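Local coordinates for protein acyl-ACP thioesterase (Bacteroides thetaiotaomicron, PDB 2ESS) that probably hydrolyses fatty acyl chains from acyl carrier protein during fatty acid synthesis and carries bound calcium, at residues I179-H184 with M204-E209; E183-L188 with C241-I246. One frame throughout, in Å; residues are numbered along the deposited sequence.

Interaction 1: I179-H184 with M204-E209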
ATOM      1  N   ILE A 179       0.859  -4.297   8.861  1.00 38.46           N
ATOM      2  CA  ILE A 179       1.169  -2.993   8.298  1.00 38.66           C
ATOM      3  C   ILE A 179       0.072  -1.978   8.563  1.00 36.73           C
ATOM      4  O   ILE A 179       0.345  -0.798   8.740  1.00 34.90           O
ATOM      5  CB  ILE A 179       1.420  -3.115   6.769  1.00 42.10           C
ATOM      6  CG1 ILE A 179       2.563  -4.082   6.515  1.00 46.22           C
ATOM      7  CG2 ILE A 179       1.780  -1.788   6.157  1.00 42.73           C
ATOM      8  CD1 ILE A 179       3.768  -3.825   7.368  1.00 38.62           C
ATOM      9  N   ARG A 180      -1.176  -2.425   8.575  1.00 35.05           N
ATOM     10  CA  ARG A 180      -2.277  -1.537   8.833  1.00 32.43           C
ATOM     11  C   ARG A 180      -2.213  -1.001  10.248  1.00 32.65           C
ATOM     12  O   ARG A 180      -2.543   0.152  10.463  1.00 32.49           O
ATOM     13  CB  ARG A 180      -3.610  -2.239   8.587  1.00 34.84           C
ATOM     14  CG  ARG A 180      -3.847  -2.512   7.103  1.00 38.38           C
ATOM     15  CD  ARG A 180      -4.228  -1.243   6.398  1.00 38.94           C
ATOM     16  NE  ARG A 180      -4.073  -1.362   4.958  1.00 50.70           N
ATOM     17  CZ  ARG A 180      -4.438  -0.408   4.098  1.00 57.68           C
ATOM     18  NH1 ARG A 180      -5.000   0.717   4.537  1.00 58.65           N
ATOM     19  NH2 ARG A 180      -4.263  -0.584   2.794  1.00 60.95           N
ATOM     20  N   TYR A 181      -1.744  -1.800  11.209  1.00 32.20           N
ATOM     21  CA  TYR A 181      -1.538  -1.257  12.551  1.00 33.14           C
ATOM     22  C   TYR A 181      -0.530  -0.107  12.576  1.00 33.21           C
ATOM     23  O   TYR A 181      -0.722   0.852  13.311  1.00 30.62           O
ATOM     24  CB  TYR A 181      -1.060  -2.313  13.511  1.00 35.50           C
ATOM     25  CG  TYR A 181      -2.060  -3.345  13.954  1.00 35.98           C
ATOM     26  CD1 TYR A 181      -3.174  -3.007  14.747  1.00 34.74           C
ATOM     27  CD2 TYR A 181      -1.869  -4.682  13.637  1.00 36.16           C
ATOM     28  CE1 TYR A 181      -4.072  -3.992  15.202  1.00 35.40           C
ATOM     29  CE2 TYR A 181      -2.757  -5.664  14.088  1.00 35.02           C
ATOM     30  CZ  TYR A 181      -3.847  -5.321  14.877  1.00 31.02           C
ATOM     31  OH  TYR A 181      -4.667  -6.358  15.299  1.00 34.83           O
ATOM     32  N   ILE A 182       0.567  -0.253  11.832  1.00 33.19           N
ATOM     33  CA  ILE A 182       1.576   0.806  11.697  1.00 34.62           C
ATOM     34  C   ILE A 182       0.966   2.106  11.177  1.00 36.11           C
ATOM     35  O   ILE A 182       1.145   3.172  11.792  1.00 35.16           O
ATOM     36  CB  ILE A 182       2.742   0.367  10.786  1.00 33.22           C
ATOM     37  CG1 ILE A 182       3.466  -0.835  11.420  1.00 36.52           C
ATOM     38  CG2 ILE A 182       3.725   1.523  10.565  1.00 32.62           C
ATOM     39  CD1 ILE A 182       4.653  -1.390  10.570  1.00 33.86           C
ATOM     40  N   GLU A 183       0.246   2.027  10.059  1.00 35.55           N
ATOM     41  CA  GLU A 183      -0.445   3.195   9.506  1.00 38.62           C
ATOM     42  C   GLU A 183      -1.374   3.873  10.506  1.00 34.31           C
ATOM     43  O   GLU A 183      -1.362   5.093  10.639  1.00 33.50           O
ATOM     44  CB  GLU A 183      -1.284   2.820   8.289  1.00 39.51           C
ATOM     45  CG  GLU A 183      -0.465   2.457   7.031  1.00 56.52           C
ATOM     46  CD  GLU A 183      -1.357   2.129   5.792  1.00 54.49           C
ATOM     47  OE1 GLU A 183      -2.581   2.473   5.829  1.00 56.74           O
ATOM     48  OE2 GLU A 183      -0.821   1.541   4.803  1.00 62.72           O
ATOM     49  N   HIS A 184      -2.205   3.091  11.197  1.00 31.77           N
ATOM     50  CA  HIS A 184      -3.137   3.711  12.152  1.00 31.97           C
ATOM     51  C   HIS A 184      -2.411   4.385  13.341  1.00 29.63           C
ATOM     52  O   HIS A 184      -2.823   5.417  13.803  1.00 30.98           O
ATOM     53  CB  HIS A 184      -4.182   2.699  12.628  1.00 32.37           C
ATOM     54  CG  HIS A 184      -5.066   2.198  11.524  1.00 38.57           C
ATOM     55  ND1 HIS A 184      -5.770   3.045  10.692  1.00 46.02           N
ATOM     56  CD2 HIS A 184      -5.342   0.941  11.102  1.00 43.33           C
ATOM     57  CE1 HIS A 184      -6.438   2.327   9.803  1.00 47.76           C
ATOM     58  NE2 HIS A 184      -6.200   1.048  10.036  1.00 43.79           N
HETATM   59  N   MSE A 204       7.251  -2.135  16.953  1.00 28.78           N
HETATM   60  CA  MSE A 204       5.938  -2.769  17.021  1.00 31.85           C
HETATM   61  C   MSE A 204       6.105  -4.042  17.830  1.00 33.02           C
HETATM   62  O   MSE A 204       7.124  -4.773  17.678  1.00 33.16           O
HETATM   63  CB  MSE A 204       5.474  -3.187  15.645  1.00 34.14           C
HETATM   64  CG  MSE A 204       5.144  -2.027  14.741  1.00 38.27           C
HETATM   65 SE   MSE A 204       3.548  -1.048  15.497  0.75 39.87          SE
HETATM   66  CE  MSE A 204       2.181  -2.469  15.847  1.00 38.67           C
ATOM     67  N   ALA A 205       5.118  -4.292  18.688  1.00 32.71           N
ATOM     68  CA  ALA A 205       4.950  -5.591  19.358  1.00 32.65           C
ATOM     69  C   ALA A 205       3.556  -6.107  19.040  1.00 33.07           C
ATOM     70  O   ALA A 205       2.567  -5.437  19.302  1.00 33.20           O
ATOM     71  CB  ALA A 205       5.123  -5.451  20.872  1.00 32.27           C
ATOM     72  N   TYR A 206       3.473  -7.317  18.518  1.00 31.21           N
ATOM     73  CA  TYR A 206       2.189  -7.841  18.015  1.00 31.35           C
ATOM     74  C   TYR A 206       1.741  -8.827  19.048  1.00 32.60           C
ATOM     75  O   TYR A 206       2.368  -9.868  19.254  1.00 33.61           O
ATOM     76  CB  TYR A 206       2.353  -8.490  16.634  1.00 31.39           C
ATOM     77  CG  TYR A 206       2.678  -7.474  15.576  1.00 34.97           C
ATOM     78  CD1 TYR A 206       1.664  -6.658  15.043  1.00 38.41           C
ATOM     79  CD2 TYR A 206       3.973  -7.277  15.145  1.00 36.99           C
ATOM     80  CE1 TYR A 206       1.945  -5.672  14.104  1.00 36.42           C
ATOM     81  CE2 TYR A 206       4.251  -6.296  14.185  1.00 30.75           C
ATOM     82  CZ  TYR A 206       3.241  -5.522  13.666  1.00 33.93           C
ATOM     83  OH  TYR A 206       3.540  -4.556  12.732  1.00 36.81           O
ATOM     84  N   VAL A 207       0.674  -8.473  19.740  1.00 33.76           N
ATOM     85  CA  VAL A 207       0.243  -9.217  20.913  1.00 35.28           C
ATOM     86  C   VAL A 207      -0.903 -10.200  20.629  1.00 37.57           C
ATOM     87  O   VAL A 207      -0.915 -11.304  21.145  1.00 35.92           O
ATOM     88  CB  VAL A 207      -0.121  -8.240  22.044  1.00 34.92           C
ATOM     89  CG1 VAL A 207      -0.512  -9.001  23.328  1.00 38.28           C
ATOM     90  CG2 VAL A 207       1.053  -7.271  22.268  1.00 33.90           C
ATOM     91  N   ALA A 208      -1.876  -9.776  19.843  1.00 34.62           N
ATOM     92  CA  ALA A 208      -3.088 -10.536  19.617  1.00 33.01           C
ATOM     93  C   ALA A 208      -3.734 -10.004  18.354  1.00 33.25           C
ATOM     94  O   ALA A 208      -3.308  -8.966  17.817  1.00 34.34           O
ATOM     95  CB  ALA A 208      -4.019 -10.415  20.770  1.00 29.69           C
ATOM     96  N   GLU A 209      -4.761 -10.705  17.890  1.00 35.26           N
ATOM     97  CA  GLU A 209      -5.380 -10.433  16.603  1.00 37.71           C
ATOM     98  C   GLU A 209      -6.640  -9.629  16.768  1.00 36.81           C
ATOM     99  O   GLU A 209      -7.318  -9.742  17.775  1.00 36.90           O
ATOM    100  CB  GLU A 209      -5.712 -11.740  15.858  1.00 38.05           C
ATOM    101  CG  GLU A 209      -4.537 -12.625  15.593  1.00 44.27           C
ATOM    102  CD  GLU A 209      -3.516 -12.070  14.565  1.00 65.30           C
ATOM    103  OE1 GLU A 209      -3.619 -10.895  14.139  1.00 71.94           O
ATOM    104  OE2 GLU A 209      -2.589 -12.830  14.177  1.00 72.70           O
TER
HETATM  105  O   HOH W   1      -4.590  -8.479  13.919  1.00 26.69           O
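Ile182 and Tyr181 press against Met204 and Tyr206 where helix 178-186 of the C-terminal hotdog domain lies on its antiparallel sheet. The helix and strand segments run at 133° to each other, with axes 10.2 Å apart at closest approach, a spacing that side chains fill. The tight part is the apolar end. Met204, present as selenomethionine, folds back on itself (chi2 -65°, chi3 -50°), so that three successive atoms, CG, SE and CE, face the helix. Its CG lies 3.9 Å from Ile182 CG1. At the end of the chain, Met204 CE is 4.0 Å from Tyr181 CB. Ile182 CG1 also meets Tyr206 OH at 3.9 Å; these two side chains stand at about a right angle, and the hydroxyl's polar partner is Ser178 O, just before the helical segment. Tyr206 is thereby fixed at its far end by the helix start. Its ring offers an edge to Tyr181: Tyr206 CE1 and Tyr181 CD2 are 4.0 Å apart, with CD2 near the plane of the Tyr206 ring. Beyond the tyrosines the contact changes character. Past residue 206 the strand gives way to loop, Ala208 and Glu209 are partly exposed and contribute little buried area, and packing thins to a few contacts at the Tyr181 hydroxyl, where a water joins the two segments. Tyr181 OH is also hydrogen-bonded to Ser210 OG. The Glu209 side chain touches His175, a calcium ligand, and ends about 6 Å from the ion at nearest atoms, so this looser edge adjoins the metal site. In the bridge, Tyr181 OH donates to the water at 2.5 Å, and the water donates to Glu209 OE1 at 2.6 Å.

Interaction 2: E183-L188 with C241-I246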
ATOM      1  N   GLU A 183       0.246   2.027  10.059  1.00 35.55           N
ATOM      2  CA  GLU A 183      -0.445   3.195   9.506  1.00 38.62           C
ATOM      3  C   GLU A 183      -1.374   3.873  10.506  1.00 34.31           C
ATOM      4  O   GLU A 183      -1.362   5.093  10.639  1.00 33.50           O
ATOM      5  CB  GLU A 183      -1.284   2.820   8.289  1.00 39.51           C
ATOM      6  CG  GLU A 183      -0.465   2.457   7.031  1.00 56.52           C
ATOM      7  CD  GLU A 183      -1.357   2.129   5.792  1.00 54.49           C
ATOM      8  OE1 GLU A 183      -2.581   2.473   5.829  1.00 56.74           O
ATOM      9  OE2 GLU A 183      -0.821   1.541   4.803  1.00 62.72           O
ATOM     10  N   HIS A 184      -2.205   3.091  11.197  1.00 31.77           N
ATOM     11  CA  HIS A 184      -3.137   3.711  12.152  1.00 31.97           C
ATOM     12  C   HIS A 184      -2.411   4.385  13.341  1.00 29.63           C
ATOM     13  O   HIS A 184      -2.823   5.417  13.803  1.00 30.98           O
ATOM     14  CB  HIS A 184      -4.182   2.699  12.628  1.00 32.37           C
ATOM     15  CG  HIS A 184      -5.066   2.198  11.524  1.00 38.57           C
ATOM     16  ND1 HIS A 184      -5.770   3.045  10.692  1.00 46.02           N
ATOM     17  CD2 HIS A 184      -5.342   0.941  11.102  1.00 43.33           C
ATOM     18  CE1 HIS A 184      -6.438   2.327   9.803  1.00 47.76           C
ATOM     19  NE2 HIS A 184      -6.200   1.048  10.036  1.00 43.79           N
ATOM     20  N   ILE A 185      -1.322   3.793  13.818  1.00 34.29           N
ATOM     21  CA  ILE A 185      -0.577   4.360  14.933  1.00 34.27           C
ATOM     22  C   ILE A 185       0.053   5.689  14.518  1.00 35.57           C
ATOM     23  O   ILE A 185      -0.042   6.707  15.240  1.00 31.91           O
ATOM     24  CB  ILE A 185       0.486   3.340  15.462  1.00 36.23           C
ATOM     25  CG1 ILE A 185      -0.222   2.176  16.168  1.00 33.62           C
ATOM     26  CG2 ILE A 185       1.474   3.999  16.430  1.00 31.18           C
ATOM     27  CD1 ILE A 185       0.640   0.994  16.342  1.00 38.02           C
ATOM     28  N   LEU A 186       0.676   5.676  13.345  1.00 33.26           N
ATOM     29  CA  LEU A 186       1.347   6.875  12.825  1.00 35.45           C
ATOM     30  C   LEU A 186       0.363   7.973  12.505  1.00 32.25           C
ATOM     31  O   LEU A 186       0.724   9.131  12.612  1.00 31.37           O
ATOM     32  CB  LEU A 186       2.264   6.566  11.651  1.00 35.37           C
ATOM     33  CG  LEU A 186       3.444   5.650  12.095  1.00 40.54           C
ATOM     34  CD1 LEU A 186       4.432   5.447  10.970  1.00 40.31           C
ATOM     35  CD2 LEU A 186       4.169   6.189  13.356  1.00 46.54           C
ATOM     36  N   ASP A 187      -0.908   7.636  12.251  1.00 34.45           N
ATOM     37  CA  ASP A 187      -1.960   8.686  12.106  1.00 34.23           C
ATOM     38  C   ASP A 187      -2.361   9.381  13.396  1.00 35.11           C
ATOM     39  O   ASP A 187      -3.068  10.350  13.334  1.00 35.50           O
ATOM     40  CB  ASP A 187      -3.230   8.150  11.420  1.00 37.08           C
ATOM     41  CG  ASP A 187      -3.023   7.865   9.903  1.00 41.82           C
ATOM     42  OD1 ASP A 187      -2.143   8.510   9.299  1.00 43.08           O
ATOM     43  OD2 ASP A 187      -3.743   7.011   9.319  1.00 38.40           O
ATOM     44  N   LEU A 188      -1.918   8.905  14.558  1.00 33.92           N
ATOM     45  CA  LEU A 188      -2.198   9.584  15.817  1.00 33.25           C
ATOM     46  C   LEU A 188      -1.428  10.895  15.971  1.00 35.59           C
ATOM     47  O   LEU A 188      -1.850  11.744  16.738  1.00 35.04           O
ATOM     48  CB  LEU A 188      -1.843   8.678  17.011  1.00 34.53           C
ATOM     49  CG  LEU A 188      -2.672   7.403  17.143  1.00 36.06           C
ATOM     50  CD1 LEU A 188      -1.982   6.445  18.087  1.00 37.29           C
ATOM     51  CD2 LEU A 188      -4.137   7.739  17.586  1.00 39.63           C
ATOM     52  N   CYS A 241      -1.729  -4.719  20.133  1.00 33.07           N
ATOM     53  CA  CYS A 241      -0.327  -4.405  19.867  1.00 32.30           C
ATOM     54  C   CYS A 241       0.131  -3.237  20.695  1.00 30.67           C
ATOM     55  O   CYS A 241      -0.682  -2.520  21.260  1.00 30.14           O
ATOM     56  CB  CYS A 241      -0.072  -4.182  18.392  1.00 38.76           C
ATOM     57  SG  CYS A 241      -0.937  -2.861  17.656  1.00 45.37           S
ATOM     58  N   ARG A 242       1.451  -3.075  20.765  1.00 32.29           N
ATOM     59  CA  ARG A 242       2.104  -1.947  21.394  1.00 31.57           C
ATOM     60  C   ARG A 242       3.163  -1.457  20.425  1.00 33.00           C
ATOM     61  O   ARG A 242       3.634  -2.225  19.540  1.00 29.85           O
ATOM     62  CB  ARG A 242       2.725  -2.326  22.755  1.00 31.13           C
ATOM     63  CG  ARG A 242       1.680  -2.603  23.814  1.00 38.00           C
ATOM     64  CD  ARG A 242       2.245  -2.905  25.207  1.00 36.96           C
ATOM     65  NE  ARG A 242       2.569  -4.297  25.222  1.00 54.10           N
ATOM     66  CZ  ARG A 242       1.854  -5.252  25.795  1.00 46.02           C
ATOM     67  NH1 ARG A 242       0.753  -5.004  26.498  1.00 52.44           N
ATOM     68  NH2 ARG A 242       2.289  -6.484  25.660  1.00 46.72           N
ATOM     69  N   SER A 243       3.525  -0.184  20.600  1.00 29.52           N
ATOM     70  CA  SER A 243       4.445   0.496  19.728  1.00 32.24           C
ATOM     71  C   SER A 243       5.237   1.532  20.490  1.00 32.90           C
ATOM     72  O   SER A 243       4.788   2.080  21.504  1.00 31.91           O
ATOM     73  CB  SER A 243       3.680   1.135  18.557  1.00 34.03           C
ATOM     74  OG  SER A 243       4.532   1.868  17.696  1.00 37.90           O
ATOM     75  N   LYS A 244       6.450   1.755  20.007  1.00 32.03           N
ATOM     76  CA  LYS A 244       7.286   2.827  20.474  1.00 33.32           C
ATOM     77  C   LYS A 244       7.737   3.641  19.254  1.00 34.15           C
ATOM     78  O   LYS A 244       8.147   3.091  18.227  1.00 33.03           O
ATOM     79  CB  LYS A 244       8.449   2.261  21.251  1.00 37.37           C
ATOM     80  CG  LYS A 244       9.316   3.278  21.932  1.00 41.54           C
ATOM     81  CD  LYS A 244      10.526   2.620  22.590  1.00 52.24           C
ATOM     82  CE  LYS A 244      10.119   1.675  23.693  1.00 54.79           C
ATOM     83  NZ  LYS A 244      11.253   1.341  24.583  1.00 62.17           N
ATOM     84  N   VAL A 245       7.605   4.953  19.370  1.00 34.49           N
ATOM     85  CA  VAL A 245       7.910   5.894  18.284  1.00 33.37           C
ATOM     86  C   VAL A 245       8.837   6.928  18.875  1.00 33.43           C
ATOM     87  O   VAL A 245       8.500   7.594  19.876  1.00 33.91           O
ATOM     88  CB  VAL A 245       6.652   6.568  17.726  1.00 34.67           C
ATOM     89  CG1 VAL A 245       6.970   7.234  16.406  1.00 36.86           C
ATOM     90  CG2 VAL A 245       5.512   5.594  17.511  1.00 37.68           C
ATOM     91  N   ILE A 246      10.035   7.019  18.315  1.00 32.94           N
ATOM     92  CA  ILE A 246      10.990   8.053  18.718  1.00 35.01           C
ATOM     93  C   ILE A 246      11.229   9.006  17.534  1.00 34.42           C
ATOM     94  O   ILE A 246      11.668   8.594  16.461  1.00 31.67           O
ATOM     95  CB  ILE A 246      12.308   7.436  19.257  1.00 35.52           C
ATOM     96  CG1 ILE A 246      11.990   6.545  20.496  1.00 39.11           C
ATOM     97  CG2 ILE A 246      13.299   8.533  19.641  1.00 35.12           C
ATOM     98  CD1 ILE A 246      13.146   5.789  21.033  1.00 37.05           C
TER
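Ser243 OG, which rests 3.9 Å from Ile185 CG2, directs its hydrogen bond elsewhere, to the carbonyl oxygen of Glu203 on the adjacent strand 199-206. The torsion suits this task: OG is anti to the backbone N (chi1 177°), a position from which the hydroxyl reaches the neighbouring strand while OG and CB both touch Ile185. A buried polar atom is thus satisfied within the sheet, and what Ser243 gives the helix is van der Waals contact. Ile185 is the main helical partner. Its CD1 reaches Ser243 CB at 3.8 Å and Cys241 SG at 4.4 Å, and its CG2 continues along the strand to Ser243 CB at 4.2 Å and Val245 CG2 at 4.5 Å. One branched side chain therefore spans three strand residues, 241, 243 and 245, whose CB atoms all point to the helix, whereas those of Arg242 and Lys244 point away. Leu186 adds a second point of packing, placing CD2 4.3 Å from Val245 CG1. The backbones stay well separated, 7.9 Å between the CA atoms of Ile185 and Ser243, which means that side chains, not backbones, make the contact in this helix-on-sheet arrangement of the hotdog fold. Leu186 O receives a hydrogen bond from Tyr194 OH. Nearby, Asp187 OD2 is hydrogen-bonded to Ser168 OG of the second subunit. With van der Waals contacts doing the touching and the one hydroxyl committed to Glu203, the attachment of helix to strand depends on shape and burial rather than on directional polar bonds.

In the fold
In chain order, strand 58-69, in the N-terminal hotdog half, precedes both contacts and pairs with strand 199-206. Helix 178-186 then supplies the first partner of both contacts, which share Glu183 and His184. Interaction 1 closes a short loop of 19 residues that includes helix 191-196 and most of strand 199-206; interaction 2 closes a longer one of 52 residues, running through strands 215-224 and 227-234 before returning on strand 238-247. Since 183-188 leads into the first loop and 204-209 lies within the second, the two closures cross. They meet at the sheet, where Ala205 N and Arg242 O, 2.7 Å apart, probably form a hydrogen bond between neighbouring strands.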